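Local coordinates for protein dnab-like replicative helicase (Bacillus phage SPP1, PDB 3BH0) that probably hydrolyses ATP, as the ATPase domain of a DnaB-family replicative helicase thought to unwind DNA in the 5'-3' direction, at residues Lys109-Arg114 and Ile154-Lys159; Arg211-Met216 and Val224-Gln229; Arg265-Asp270 and Glu274-Val279; Val281-His286 and Gly292-Ala297. All blocks are in the same frame, centred on the assembly; numbering follows the deposited sequence.

Contact 1: Lys109-Arg114 and Ile154-Lys159; sequences KENIKR and INIFDK
I156 reaches across from strand 154-157, the outermost parallel strand of the RecA-like P-loop NTPase sheet, and sets its CD1 methyl against helix 108-119. Two neighbouring helix residues receive it: CD1 lies 3.8 Å from CB of N111 and 4.0 Å from CG1 of I112. CG1 of I156 stands anti to the carbonyl carbon (chi1 -53°) and the chain then runs on extended, which carries CD1 clear of the strand backbone. I112 leaves the helix obliquely to this direction; its extended CG1 arm brings the end of the side chain nearer, and the two isoleucines cross instead of lying alongside each other. A beta-branched isoleucine suits the strand, and its long arm spans a gap in which the nearest CA atoms, of N111 and I156, are 8.3 Å apart. N111 has a double role. Just past the strand, OD2 of D158 accepts a hydrogen bond from the backbone N of K108, at the start of the same helix. The CB of N111 gives the methyl an apolar surface, while its amide turns to other partners: ND2 donates to the carbonyl O of G107, one turn earlier in the chain, and makes a weak bond to OG of S103.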
loop_
_atom_site.group_PDB
_atom_site.type_symbol
_atom_site.label_atom_id
_atom_site.label_comp_id
_atom_site.label_asym_id
_atom_site.label_seq_id
_atom_site.Cartn_x
_atom_site.Cartn_y
_atom_site.Cartn_z
ATOM N N LYS A 109 10.988 12.892 -6.653
ATOM C CA LYS A 109 11.843 12.514 -7.771
ATOM C C LYS A 109 12.108 11.006 -7.771
ATOM O O LYS A 109 11.938 10.338 -8.789
ATOM C CB LYS A 109 13.184 13.257 -7.707
ATOM C CG LYS A 109 13.162 14.726 -8.117
ATOM C CD LYS A 109 14.513 15.109 -8.723
ATOM C CE LYS A 109 14.890 16.524 -8.400
ATOM N NZ LYS A 109 15.266 16.665 -6.979
ATOM N N GLU A 110 12.510 10.490 -6.611
ATOM C CA GLU A 110 12.858 9.090 -6.423
ATOM C C GLU A 110 11.680 8.136 -6.606
ATOM O O GLU A 110 11.842 7.071 -7.163
ATOM C CB GLU A 110 13.455 8.916 -5.038
ATOM C CG GLU A 110 14.609 7.960 -4.984
ATOM C CD GLU A 110 15.410 8.085 -3.685
ATOM O OE1 GLU A 110 15.686 9.229 -3.240
ATOM O OE2 GLU A 110 15.781 7.035 -3.116
ATOM N N ASN A 111 10.507 8.531 -6.122
ATOM C CA ASN A 111 9.257 7.801 -6.336
ATOM C C ASN A 111 8.868 7.785 -7.798
ATOM O O ASN A 111 8.458 6.761 -8.323
ATOM C CB ASN A 111 8.108 8.419 -5.503
ATOM C CG ASN A 111 8.211 8.089 -4.014
ATOM O OD1 ASN A 111 7.807 7.018 -3.580
ATOM N ND2 ASN A 111 8.764 9.007 -3.235
ATOM N N ILE A 112 8.996 8.939 -8.447
ATOM C CA ILE A 112 8.608 9.118 -9.855
ATOM C C ILE A 112 9.456 8.268 -10.805
ATOM O O ILE A 112 8.925 7.694 -11.759
ATOM C CB ILE A 112 8.618 10.629 -10.266
ATOM C CG1 ILE A 112 7.454 11.359 -9.601
ATOM C CG2 ILE A 112 8.505 10.794 -11.779
ATOM C CD1 ILE A 112 7.592 12.852 -9.582
ATOM N N LYS A 113 10.760 8.175 -10.542
ATOM C CA LYS A 113 11.632 7.311 -11.356
ATOM C C LYS A 113 11.213 5.849 -11.259
ATOM O O LYS A 113 11.134 5.168 -12.276
ATOM C CB LYS A 113 13.115 7.497 -11.023
ATOM C CG LYS A 113 13.725 8.752 -11.666
ATOM C CD LYS A 113 15.171 8.963 -11.225
ATOM C CE LYS A 113 15.864 10.103 -11.991
ATOM N NZ LYS A 113 15.691 11.420 -11.329
ATOM N N ARG A 114 10.891 5.386 -10.050
ATOM C CA ARG A 114 10.377 4.021 -9.895
ATOM C C ARG A 114 9.080 3.797 -10.678
ATOM O O ARG A 114 8.900 2.760 -11.324
ATOM C CB ARG A 114 10.125 3.682 -8.435
ATOM C CG ARG A 114 11.330 3.487 -7.594
ATOM C CD ARG A 114 10.844 3.205 -6.200
ATOM N NE ARG A 114 11.927 2.860 -5.298
ATOM C CZ ARG A 114 12.092 1.663 -4.739
ATOM N NH1 ARG A 114 11.229 0.670 -4.985
ATOM N NH2 ARG A 114 13.129 1.469 -3.921
ATOM N N ILE A 154 -1.844 10.343 -8.937
ATOM C CA ILE A 154 -0.877 10.050 -7.918
ATOM C C ILE A 154 -0.394 11.390 -7.437
ATOM O O ILE A 154 0.160 12.166 -8.207
ATOM C CB ILE A 154 0.323 9.243 -8.480
ATOM C CG1 ILE A 154 -0.141 7.957 -9.169
ATOM C CG2 ILE A 154 1.361 8.942 -7.377
ATOM C CD1 ILE A 154 -0.211 6.753 -8.268
ATOM N N ASN A 155 -0.640 11.686 -6.174
ATOM C CA ASN A 155 -0.027 12.834 -5.539
ATOM C C ASN A 155 1.040 12.301 -4.637
ATOM O O ASN A 155 0.921 11.171 -4.138
ATOM C CB ASN A 155 -1.029 13.622 -4.696
ATOM C CG ASN A 155 -2.106 14.271 -5.531
ATOM O OD1 ASN A 155 -3.233 13.751 -5.638
ATOM N ND2 ASN A 155 -1.769 15.403 -6.149
ATOM N N ILE A 156 2.077 13.104 -4.428
ATOM C CA ILE A 156 3.164 12.713 -3.552
ATOM C C ILE A 156 3.458 13.819 -2.552
ATOM O O ILE A 156 3.623 14.972 -2.937
ATOM C CB ILE A 156 4.444 12.324 -4.325
ATOM C CG1 ILE A 156 4.130 11.261 -5.391
ATOM C CG2 ILE A 156 5.514 11.824 -3.346
ATOM C CD1 ILE A 156 5.314 10.860 -6.301
ATOM N N PHE A 157 3.527 13.452 -1.270
ATOM C CA PHE A 157 3.915 14.379 -0.218
ATOM C C PHE A 157 5.189 13.877 0.448
ATOM O O PHE A 157 5.157 12.937 1.246
ATOM C CB PHE A 157 2.785 14.540 0.816
ATOM C CG PHE A 157 1.526 15.176 0.262
ATOM C CD1 PHE A 157 1.251 16.519 0.501
ATOM C CD2 PHE A 157 0.618 14.428 -0.492
ATOM C CE1 PHE A 157 0.106 17.105 -0.008
ATOM C CE2 PHE A 157 -0.553 15.013 -0.992
ATOM C CZ PHE A 157 -0.806 16.358 -0.742
ATOM N N ASP A 158 6.301 14.524 0.130
ATOM C CA ASP A 158 7.617 14.001 0.475
ATOM C C ASP A 158 8.316 14.670 1.658
ATOM O O ASP A 158 9.489 14.427 1.885
ATOM C CB ASP A 158 8.538 13.988 -0.769
ATOM C CG ASP A 158 9.082 15.370 -1.129
ATOM O OD1 ASP A 158 8.690 16.369 -0.479
ATOM O OD2 ASP A 158 9.913 15.447 -2.070
ATOM N N LYS A 159 7.600 15.498 2.409
ATOM C CA LYS A 159 8.158 16.137 3.607
ATOM C C LYS A 159 8.640 15.114 4.630
ATOM O O LYS A 159 7.921 14.161 4.968
ATOM C CB LYS A 159 7.129 17.059 4.243
ATOM C CG LYS A 159 7.732 18.062 5.186
ATOM C CD LYS A 159 6.657 18.797 5.960
ATOM C CE LYS A 159 7.297 19.824 6.868
ATOM N NZ LYS A 159 6.703 19.722 8.230
#

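Contact 2: Arg211-Met216 and Val224-Gln229; sequences RDLKKM and VIALSQ
V224 and L213 form the dense centre of this contact, in which helix 202-220 lies over the strand that follows it. The valine divides its methyls between two helix residues. CG1 meets CD2 of L213 at 4.1 Å, whereas CG2 fits beside the L213 carbonyl, 3.7 Å from its O, and touches CE of M216 at 3.8 Å. Both helix side chains cross the valine at about a right angle. M216 gets there with CG anti to the backbone N (chi1 178°) and a bend at its last torsion, which swings the terminal methyl onto V224; such a flexible, unbranched chain can bend to meet the valine. The compact valine, in turn, suits a buried strand position close beneath a helix turn. Farther along the strand the packing thins: CD1 of L213 reaches only to within 4.4 Å of CB of A226, whose small side chain also touches L190. The outer helix face differs in character, with R211 and K215 exposed to solvent and K214 forming a salt bridge to D258. The segments 211-216 and 224-228 run nearly antiparallel, at 154°, their axes 9.2 Å apart at closest approach, as expected in the beta-alpha-beta crossover from strand 183-188. L213 also packs on I187 and F70 of the two flanking strands, and M216 on I167 and W168 of helix 164-176.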
loop_
_atom_site.group_PDB
_atom_site.type_symbol
_atom_site.label_atom_id
_atom_site.label_comp_id
_atom_site.label_asym_id
_atom_site.label_seq_id
_atom_site.Cartn_x
_atom_site.Cartn_y
_atom_site.Cartn_z
ATOM N N ARG A 211 -4.151 4.342 16.114
ATOM C CA ARG A 211 -5.538 4.750 16.395
ATOM C C ARG A 211 -5.966 5.892 15.502
ATOM O O ARG A 211 -7.051 5.844 14.899
ATOM C CB ARG A 211 -5.724 5.157 17.865
ATOM C CG ARG A 211 -5.781 3.998 18.822
ATOM C CD ARG A 211 -6.140 4.463 20.225
ATOM N NE ARG A 211 -5.177 5.431 20.751
ATOM C CZ ARG A 211 -4.127 5.094 21.487
ATOM N NH1 ARG A 211 -3.923 3.818 21.770
ATOM N NH2 ARG A 211 -3.284 6.027 21.949
ATOM N N ASP A 212 -5.101 6.902 15.401
ATOM C CA ASP A 212 -5.394 8.115 14.639
ATOM C C ASP A 212 -5.520 7.843 13.133
ATOM O O ASP A 212 -6.376 8.447 12.444
ATOM C CB ASP A 212 -4.359 9.220 14.953
ATOM C CG ASP A 212 -4.443 9.721 16.413
ATOM O OD1 ASP A 212 -5.336 9.254 17.155
ATOM O OD2 ASP A 212 -3.623 10.572 16.835
ATOM N N LEU A 213 -4.692 6.916 12.632
ATOM C CA LEU A 213 -4.735 6.537 11.211
ATOM C C LEU A 213 -6.042 5.857 10.865
ATOM O O LEU A 213 -6.595 6.065 9.786
ATOM C CB LEU A 213 -3.537 5.651 10.810
ATOM C CG LEU A 213 -2.235 6.422 10.564
ATOM C CD1 LEU A 213 -1.060 5.492 10.311
ATOM C CD2 LEU A 213 -2.369 7.459 9.425
ATOM N N LYS A 214 -6.533 5.038 11.784
ATOM C CA LYS A 214 -7.806 4.342 11.585
ATOM C C LYS A 214 -8.988 5.327 11.714
ATOM O O LYS A 214 -9.923 5.306 10.900
ATOM C CB LYS A 214 -7.915 3.151 12.557
ATOM C CG LYS A 214 -9.260 2.410 12.584
ATOM C CD LYS A 214 -9.797 2.085 11.197
ATOM C CE LYS A 214 -11.073 1.261 11.262
ATOM N NZ LYS A 214 -11.516 0.917 9.875
ATOM N N LYS A 215 -8.931 6.184 12.738
ATOM C CA LYS A 215 -9.929 7.240 12.940
ATOM C C LYS A 215 -10.020 8.132 11.687
ATOM O O LYS A 215 -11.113 8.401 11.192
ATOM C CB LYS A 215 -9.587 8.074 14.184
ATOM C CG LYS A 215 -10.814 8.681 14.842
ATOM C CD LYS A 215 -10.483 9.812 15.794
ATOM C CE LYS A 215 -10.261 9.309 17.213
ATOM N NZ LYS A 215 -10.121 10.469 18.157
ATOM N N MET A 216 -8.861 8.551 11.171
ATOM C CA MET A 216 -8.784 9.309 9.928
ATOM C C MET A 216 -9.421 8.578 8.742
ATOM O O MET A 216 -10.185 9.175 7.982
ATOM C CB MET A 216 -7.336 9.665 9.604
ATOM C CG MET A 216 -7.173 10.416 8.278
ATOM S SD MET A 216 -5.474 10.918 7.966
ATOM C CE MET A 216 -4.757 9.347 7.461
ATOM N N VAL A 224 -6.825 4.079 4.093
ATOM C CA VAL A 224 -5.459 4.334 4.546
ATOM C C VAL A 224 -4.657 3.055 4.384
ATOM O O VAL A 224 -5.091 1.994 4.823
ATOM C CB VAL A 224 -5.415 4.836 5.992
ATOM C CG1 VAL A 224 -3.982 5.064 6.447
ATOM C CG2 VAL A 224 -6.223 6.134 6.103
ATOM N N ILE A 225 -3.527 3.172 3.686
ATOM C CA ILE A 225 -2.580 2.083 3.493
ATOM C C ILE A 225 -1.222 2.488 4.085
ATOM O O ILE A 225 -0.505 3.322 3.523
ATOM C CB ILE A 225 -2.431 1.666 2.005
ATOM C CG1 ILE A 225 -3.777 1.211 1.419
ATOM C CG2 ILE A 225 -1.459 0.528 1.887
ATOM C CD1 ILE A 225 -3.767 0.995 -0.078
ATOM N N ALA A 226 -0.894 1.906 5.234
ATOM C CA ALA A 226 0.372 2.153 5.872
ATOM C C ALA A 226 1.340 0.973 5.698
ATOM O O ALA A 226 1.021 -0.187 6.012
ATOM C CB ALA A 226 0.176 2.498 7.354
ATOM N N LEU A 227 2.518 1.294 5.168
ATOM C CA LEU A 227 3.664 0.409 5.159
ATOM C C LEU A 227 4.262 0.378 6.566
ATOM O O LEU A 227 4.277 1.389 7.266
ATOM C CB LEU A 227 4.708 0.881 4.130
ATOM C CG LEU A 227 4.571 0.374 2.695
ATOM C CD1 LEU A 227 3.218 0.735 2.114
ATOM C CD2 LEU A 227 5.681 0.899 1.794
ATOM N N SER A 228 4.763 -0.790 6.955
ATOM C CA SER A 228 5.274 -1.005 8.289
ATOM C C SER A 228 6.450 -1.960 8.260
ATOM O O SER A 228 6.459 -2.955 7.525
ATOM C CB SER A 228 4.177 -1.562 9.201
ATOM O OG SER A 228 4.729 -2.017 10.424
ATOM N N GLN A 229 7.441 -1.657 9.081
ATOM C CA GLN A 229 8.605 -2.501 9.214
ATOM C C GLN A 229 8.215 -3.656 10.113
ATOM O O GLN A 229 7.104 -3.679 10.633
ATOM C CB GLN A 229 9.782 -1.692 9.783
ATOM C CG GLN A 229 9.694 -1.302 11.271
ATOM C CD GLN A 229 10.685 -0.164 11.648
ATOM O OE1 GLN A 229 11.609 0.143 10.903
ATOM N NE2 GLN A 229 10.474 0.453 12.796
#

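Contact 3: Arg265-Asp270 and Glu274-Val279; sequences RDDYYD and ESKNIV
OD2 of D267 takes two N-H groups from N277: a bond of 2.8 Å from the backbone N, nearly straight at 162°, and a weak one of 3.4 Å from ND2 of the side chain. The backbone donor comes from above the carboxylate plane, 43° out of it. The amide and carboxylate planes are almost perpendicular, 84° apart. N277 belongs to a type II beta turn running from S275 to I278, closed by the bond from I278 N to S275 O; its positive phi fits asparagine, which tolerates that backbone better than most residues. The other oxygen of D267, OD1, forms a salt bridge with NE of R265 at 3.1 Å. Beyond the polar centre, the aliphatic part of R265 passes V279 at a slant, its CG 3.9 Å from CG2 of the valine, while NH1 of the guanidinium hydrogen-bonds to the carbonyl O of S78. One arginine therefore offers methylenes to the hydrophobic neighbour and charge to the acceptors. The link thus ties the short, weakly bonded helical turn about 266-269 to the turn leading into strand 278-286. With R265 beside it and K300 in a long, weak ion pair, D267 is probably held in its charged form, which would strengthen its grip on the turn.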
loop_
_atom_site.group_PDB
_atom_site.type_symbol
_atom_site.label_atom_id
_atom_site.label_comp_id
_atom_site.label_asym_id
_atom_site.label_seq_id
_atom_site.Cartn_x
_atom_site.Cartn_y
_atom_site.Cartn_z
ATOM N N ARG A 265 9.504 -13.100 0.470
ATOM C CA ARG A 265 10.147 -13.507 -0.772
ATOM C C ARG A 265 11.130 -14.635 -0.435
ATOM O O ARG A 265 12.231 -14.380 0.044
ATOM C CB ARG A 265 10.832 -12.290 -1.379
ATOM C CG ARG A 265 11.324 -12.465 -2.790
ATOM C CD ARG A 265 11.996 -11.191 -3.265
ATOM N NE ARG A 265 13.289 -11.501 -3.860
ATOM C CZ ARG A 265 14.468 -11.130 -3.366
ATOM N NH1 ARG A 265 14.544 -10.390 -2.267
ATOM N NH2 ARG A 265 15.580 -11.497 -3.987
ATOM N N ASP A 266 10.712 -15.883 -0.650
ATOM C CA ASP A 266 11.460 -17.060 -0.161
ATOM C C ASP A 266 12.922 -17.108 -0.611
ATOM O O ASP A 266 13.787 -17.568 0.144
ATOM C CB ASP A 266 10.745 -18.386 -0.513
ATOM C CG ASP A 266 11.324 -19.596 0.242
ATOM O OD1 ASP A 266 10.647 -20.165 1.124
ATOM O OD2 ASP A 266 12.464 -19.999 -0.027
ATOM N N ASP A 267 13.191 -16.632 -1.828
ATOM C CA ASP A 267 14.531 -16.761 -2.414
ATOM C C ASP A 267 15.545 -15.738 -1.893
ATOM O O ASP A 267 16.737 -15.827 -2.210
ATOM C CB ASP A 267 14.495 -16.842 -3.966
ATOM C CG ASP A 267 13.993 -15.561 -4.629
ATOM O OD1 ASP A 267 13.807 -14.542 -3.929
ATOM O OD2 ASP A 267 13.789 -15.572 -5.861
ATOM N N TYR A 268 15.070 -14.788 -1.085
ATOM C CA TYR A 268 15.955 -13.959 -0.277
ATOM C C TYR A 268 16.598 -14.804 0.817
ATOM O O TYR A 268 17.765 -14.629 1.124
ATOM C CB TYR A 268 15.220 -12.772 0.355
ATOM C CG TYR A 268 16.129 -11.857 1.152
ATOM C CD1 TYR A 268 16.918 -10.898 0.505
ATOM C CD2 TYR A 268 16.216 -11.954 2.540
ATOM C CE1 TYR A 268 17.769 -10.059 1.210
ATOM C CE2 TYR A 268 17.063 -11.111 3.268
ATOM C CZ TYR A 268 17.836 -10.161 2.593
ATOM O OH TYR A 268 18.689 -9.308 3.284
ATOM N N TYR A 269 15.826 -15.722 1.387
ATOM C CA TYR A 269 16.252 -16.503 2.545
ATOM C C TYR A 269 16.932 -17.840 2.204
ATOM O O TYR A 269 17.974 -18.175 2.780
ATOM C CB TYR A 269 15.076 -16.725 3.502
ATOM C CG TYR A 269 14.653 -15.469 4.218
ATOM C CD1 TYR A 269 15.545 -14.782 5.057
ATOM C CD2 TYR A 269 13.377 -14.952 4.053
ATOM C CE1 TYR A 269 15.172 -13.614 5.704
ATOM C CE2 TYR A 269 12.998 -13.789 4.700
ATOM C CZ TYR A 269 13.899 -13.128 5.523
ATOM O OH TYR A 269 13.521 -11.983 6.169
ATOM N N ASP A 270 16.335 -18.607 1.294
ATOM C CA ASP A 270 16.934 -19.849 0.845
ATOM C C ASP A 270 17.227 -19.715 -0.638
ATOM O O ASP A 270 16.314 -19.526 -1.439
ATOM C CB ASP A 270 16.002 -21.032 1.135
ATOM C CG ASP A 270 16.267 -22.238 0.225
ATOM O OD1 ASP A 270 17.397 -22.396 -0.296
ATOM O OD2 ASP A 270 15.326 -23.027 0.029
ATOM N N GLU A 274 12.375 -23.490 -4.268
ATOM C CA GLU A 274 11.577 -23.970 -5.384
ATOM C C GLU A 274 10.552 -22.903 -5.796
ATOM O O GLU A 274 9.733 -23.123 -6.697
ATOM C CB GLU A 274 10.880 -25.284 -5.006
ATOM C CG GLU A 274 11.803 -26.322 -4.350
ATOM C CD GLU A 274 11.053 -27.541 -3.792
ATOM O OE1 GLU A 274 10.194 -28.116 -4.523
ATOM O OE2 GLU A 274 11.340 -27.921 -2.621
ATOM N N SER A 275 10.617 -21.743 -5.139
ATOM C CA SER A 275 9.678 -20.646 -5.383
ATOM C C SER A 275 10.380 -19.424 -5.969
ATOM O O SER A 275 10.035 -18.290 -5.623
ATOM C CB SER A 275 8.957 -20.260 -4.078
ATOM O OG SER A 275 8.408 -21.400 -3.421
ATOM N N LYS A 276 11.346 -19.660 -6.858
ATOM C CA LYS A 276 12.181 -18.592 -7.438
ATOM C C LYS A 276 11.397 -17.427 -8.035
ATOM O O LYS A 276 10.561 -17.615 -8.908
ATOM C CB LYS A 276 13.130 -19.151 -8.505
ATOM C CG LYS A 276 14.214 -18.142 -8.936
ATOM C CD LYS A 276 14.875 -18.489 -10.276
ATOM C CE LYS A 276 16.149 -17.644 -10.493
ATOM N NZ LYS A 276 16.852 -17.992 -11.772
ATOM N N ASN A 277 11.696 -16.222 -7.560
ATOM C CA ASN A 277 11.058 -14.996 -8.032
ATOM C C ASN A 277 9.570 -14.903 -7.666
ATOM O O ASN A 277 8.788 -14.248 -8.355
ATOM C CB ASN A 277 11.276 -14.823 -9.541
ATOM C CG ASN A 277 12.738 -14.580 -9.907
ATOM O OD1 ASN A 277 13.125 -14.727 -11.065
ATOM N ND2 ASN A 277 13.546 -14.192 -8.933
ATOM N N ILE A 278 9.189 -15.559 -6.572
ATOM C CA ILE A 278 7.821 -15.467 -6.047
ATOM C C ILE A 278 7.788 -14.610 -4.773
ATOM O O ILE A 278 8.543 -14.839 -3.833
ATOM C CB ILE A 278 7.197 -16.864 -5.770
ATOM C CG1 ILE A 278 7.022 -17.676 -7.071
ATOM C CG2 ILE A 278 5.884 -16.731 -5.005
ATOM C CD1 ILE A 278 5.903 -17.197 -8.001
ATOM N N VAL A 279 6.925 -13.601 -4.783
ATOM C CA VAL A 279 6.593 -12.869 -3.590
ATOM C C VAL A 279 5.212 -13.337 -3.170
ATOM O O VAL A 279 4.248 -13.200 -3.927
ATOM C CB VAL A 279 6.596 -11.342 -3.831
ATOM C CG1 VAL A 279 5.926 -10.600 -2.668
ATOM C CG2 VAL A 279 8.017 -10.848 -3.999
#

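Contact 4: Val281-His286 and Gly292-Ala297; sequences VIIAKH and GTVSLA
V281 overlaps V294 across the beta hairpin formed by strands 278-286 and 292-299, part of the antiparallel extension of the RecA-like sheet. CB of V281 lies 4.3 Å from CB of V294. CG2 of V281 also meets CD1 of L296 at 4.1 Å. I283 lies on this same face and sends CD1 to CG2 of V294, so that branched aliphatic residues, well suited to beta strands, fill the layer beneath helix 56-62, where I283 and V294 both touch M61. On the reverse face I282 and T293 stand side by side and point the same way, with CG2 of the isoleucine 3.8 Å from OG1 of the threonine; this threonine is exposed, as befits its polar hydroxyl. The backbones lock through two bonds between V281 and V294, the shorter from V281 N to V294 O at 2.6 Å, and through a bond from I283 N to G292 O. G292 takes a backbone conformation (phi 152°) in which a side chain would press on the preceding carbonyl, so glycine suits the start of the strand. CD1 of I283, turned by its second torsion of 80°, comes up to the oxygen end of the glycine carbonyl, 3.3 Å from G292 O.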
loop_
_atom_site.group_PDB
_atom_site.type_symbol
_atom_site.label_atom_id
_atom_site.label_comp_id
_atom_site.label_asym_id
_atom_site.label_seq_id
_atom_site.Cartn_x
_atom_site.Cartn_y
_atom_site.Cartn_z
ATOM N N VAL A 281 2.008 -12.688 -0.838
ATOM C CA VAL A 281 1.261 -11.753 -0.038
ATOM C C VAL A 281 0.465 -12.558 0.979
ATOM O O VAL A 281 -0.518 -13.220 0.639
ATOM C CB VAL A 281 0.342 -10.887 -0.912
ATOM C CG1 VAL A 281 -0.414 -9.890 -0.068
ATOM C CG2 VAL A 281 1.152 -10.158 -1.970
ATOM N N ILE A 282 0.913 -12.524 2.227
ATOM C CA ILE A 282 0.221 -13.235 3.289
ATOM C C ILE A 282 -0.746 -12.290 3.993
ATOM O O ILE A 282 -0.312 -11.378 4.693
ATOM C CB ILE A 282 1.207 -13.825 4.332
ATOM C CG1 ILE A 282 2.376 -14.518 3.633
ATOM C CG2 ILE A 282 0.476 -14.746 5.308
ATOM C CD1 ILE A 282 3.544 -14.880 4.566
ATOM N N ILE A 283 -2.045 -12.507 3.781
ATOM C CA ILE A 283 -3.127 -11.810 4.484
ATOM C C ILE A 283 -3.239 -12.411 5.892
ATOM O O ILE A 283 -3.820 -13.474 6.074
ATOM C CB ILE A 283 -4.483 -11.927 3.716
ATOM C CG1 ILE A 283 -4.441 -11.169 2.384
ATOM C CG2 ILE A 283 -5.623 -11.347 4.525
ATOM C CD1 ILE A 283 -3.749 -11.902 1.221
ATOM N N ALA A 284 -2.644 -11.746 6.880
ATOM C CA ALA A 284 -2.566 -12.294 8.241
ATOM C C ALA A 284 -3.773 -11.874 9.082
ATOM O O ALA A 284 -4.083 -12.495 10.096
ATOM C CB ALA A 284 -1.287 -11.874 8.901
ATOM N N LYS A 285 -4.444 -10.812 8.646
ATOM C CA LYS A 285 -5.654 -10.344 9.280
ATOM C C LYS A 285 -6.604 -9.817 8.227
ATOM O O LYS A 285 -6.207 -9.092 7.298
ATOM C CB LYS A 285 -5.379 -9.259 10.321
ATOM C CG LYS A 285 -6.608 -8.953 11.142
ATOM C CD LYS A 285 -6.456 -7.721 12.002
ATOM C CE LYS A 285 -7.777 -7.452 12.759
ATOM N NZ LYS A 285 -7.778 -6.099 13.320
ATOM N N HIS A 286 -7.864 -10.211 8.374
ATOM C CA HIS A 286 -8.913 -9.766 7.491
ATOM C C HIS A 286 -10.232 -9.701 8.269
ATOM O O HIS A 286 -10.835 -10.737 8.595
ATOM C CB HIS A 286 -9.021 -10.687 6.271
ATOM C CG HIS A 286 -9.812 -10.090 5.154
ATOM N ND1 HIS A 286 -9.867 -10.649 3.898
ATOM C CD2 HIS A 286 -10.570 -8.971 5.101
ATOM C CE1 HIS A 286 -10.634 -9.905 3.122
ATOM N NE2 HIS A 286 -11.075 -8.884 3.830
ATOM N N GLY A 292 -5.395 -15.833 4.156
ATOM C CA GLY A 292 -4.687 -16.763 3.295
ATOM C C GLY A 292 -3.572 -16.058 2.561
ATOM O O GLY A 292 -3.381 -14.854 2.727
ATOM N N THR A 293 -2.867 -16.818 1.732
ATOM C CA THR A 293 -1.680 -16.358 1.034
ATOM C C THR A 293 -1.976 -16.223 -0.448
ATOM O O THR A 293 -2.625 -17.078 -1.032
ATOM C CB THR A 293 -0.517 -17.364 1.238
ATOM O OG1 THR A 293 -0.150 -17.406 2.624
ATOM C CG2 THR A 293 0.699 -16.993 0.407
ATOM N N VAL A 294 -1.490 -15.141 -1.049
ATOM C CA VAL A 294 -1.575 -14.906 -2.487
ATOM C C VAL A 294 -0.151 -14.739 -3.057
ATOM O O VAL A 294 0.574 -13.823 -2.695
ATOM C CB VAL A 294 -2.438 -13.642 -2.777
ATOM C CG1 VAL A 294 -2.241 -13.136 -4.214
ATOM C CG2 VAL A 294 -3.931 -13.910 -2.464
ATOM N N SER A 295 0.245 -15.639 -3.952
ATOM C CA SER A 295 1.569 -15.590 -4.551
ATOM C C SER A 295 1.561 -14.731 -5.798
ATOM O O SER A 295 0.586 -14.711 -6.544
ATOM C CB SER A 295 2.060 -16.998 -4.876
ATOM O OG SER A 295 2.031 -17.819 -3.719
ATOM N N LEU A 296 2.650 -14.010 -6.011
ATOM C CA LEU A 296 2.823 -13.199 -7.204
ATOM C C LEU A 296 4.231 -13.382 -7.749
ATOM O O LEU A 296 5.166 -13.599 -6.993
ATOM C CB LEU A 296 2.619 -11.712 -6.888
ATOM C CG LEU A 296 1.308 -11.170 -6.330
ATOM C CD1 LEU A 296 1.518 -9.706 -5.993
ATOM C CD2 LEU A 296 0.185 -11.331 -7.343
ATOM N N ALA A 297 4.364 -13.276 -9.066
ATOM C CA ALA A 297 5.654 -13.293 -9.735
ATOM C C ALA A 297 6.219 -11.889 -9.658
ATOM O O ALA A 297 5.583 -10.936 -10.088
ATOM C CB ALA A 297 5.512 -13.740 -11.195
#

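All four contacts reach one mixed sheet. Contact 1 packs at its outermost parallel strand, contact 2 covers a strand farther in, contact 4 lies in the antiparallel part and contact 3 at the turn leading into it. Contacts 3 and 4 share strand 278-286, with centres 15 Å apart, and they touch directly: V279 O lies 2.7 Å from L296 N, a probable hydrogen bond continuing the hairpin ladder, while CG2 of I278 packs on S295. Contacts 1 and 4 lie on opposite sides of the chain's centre, 26 Å apart between centres. The probable Walker A loop (A75, G80, K81, T82) lies near N111 of contact 1 and V279 of contact 3, without touching either side chain.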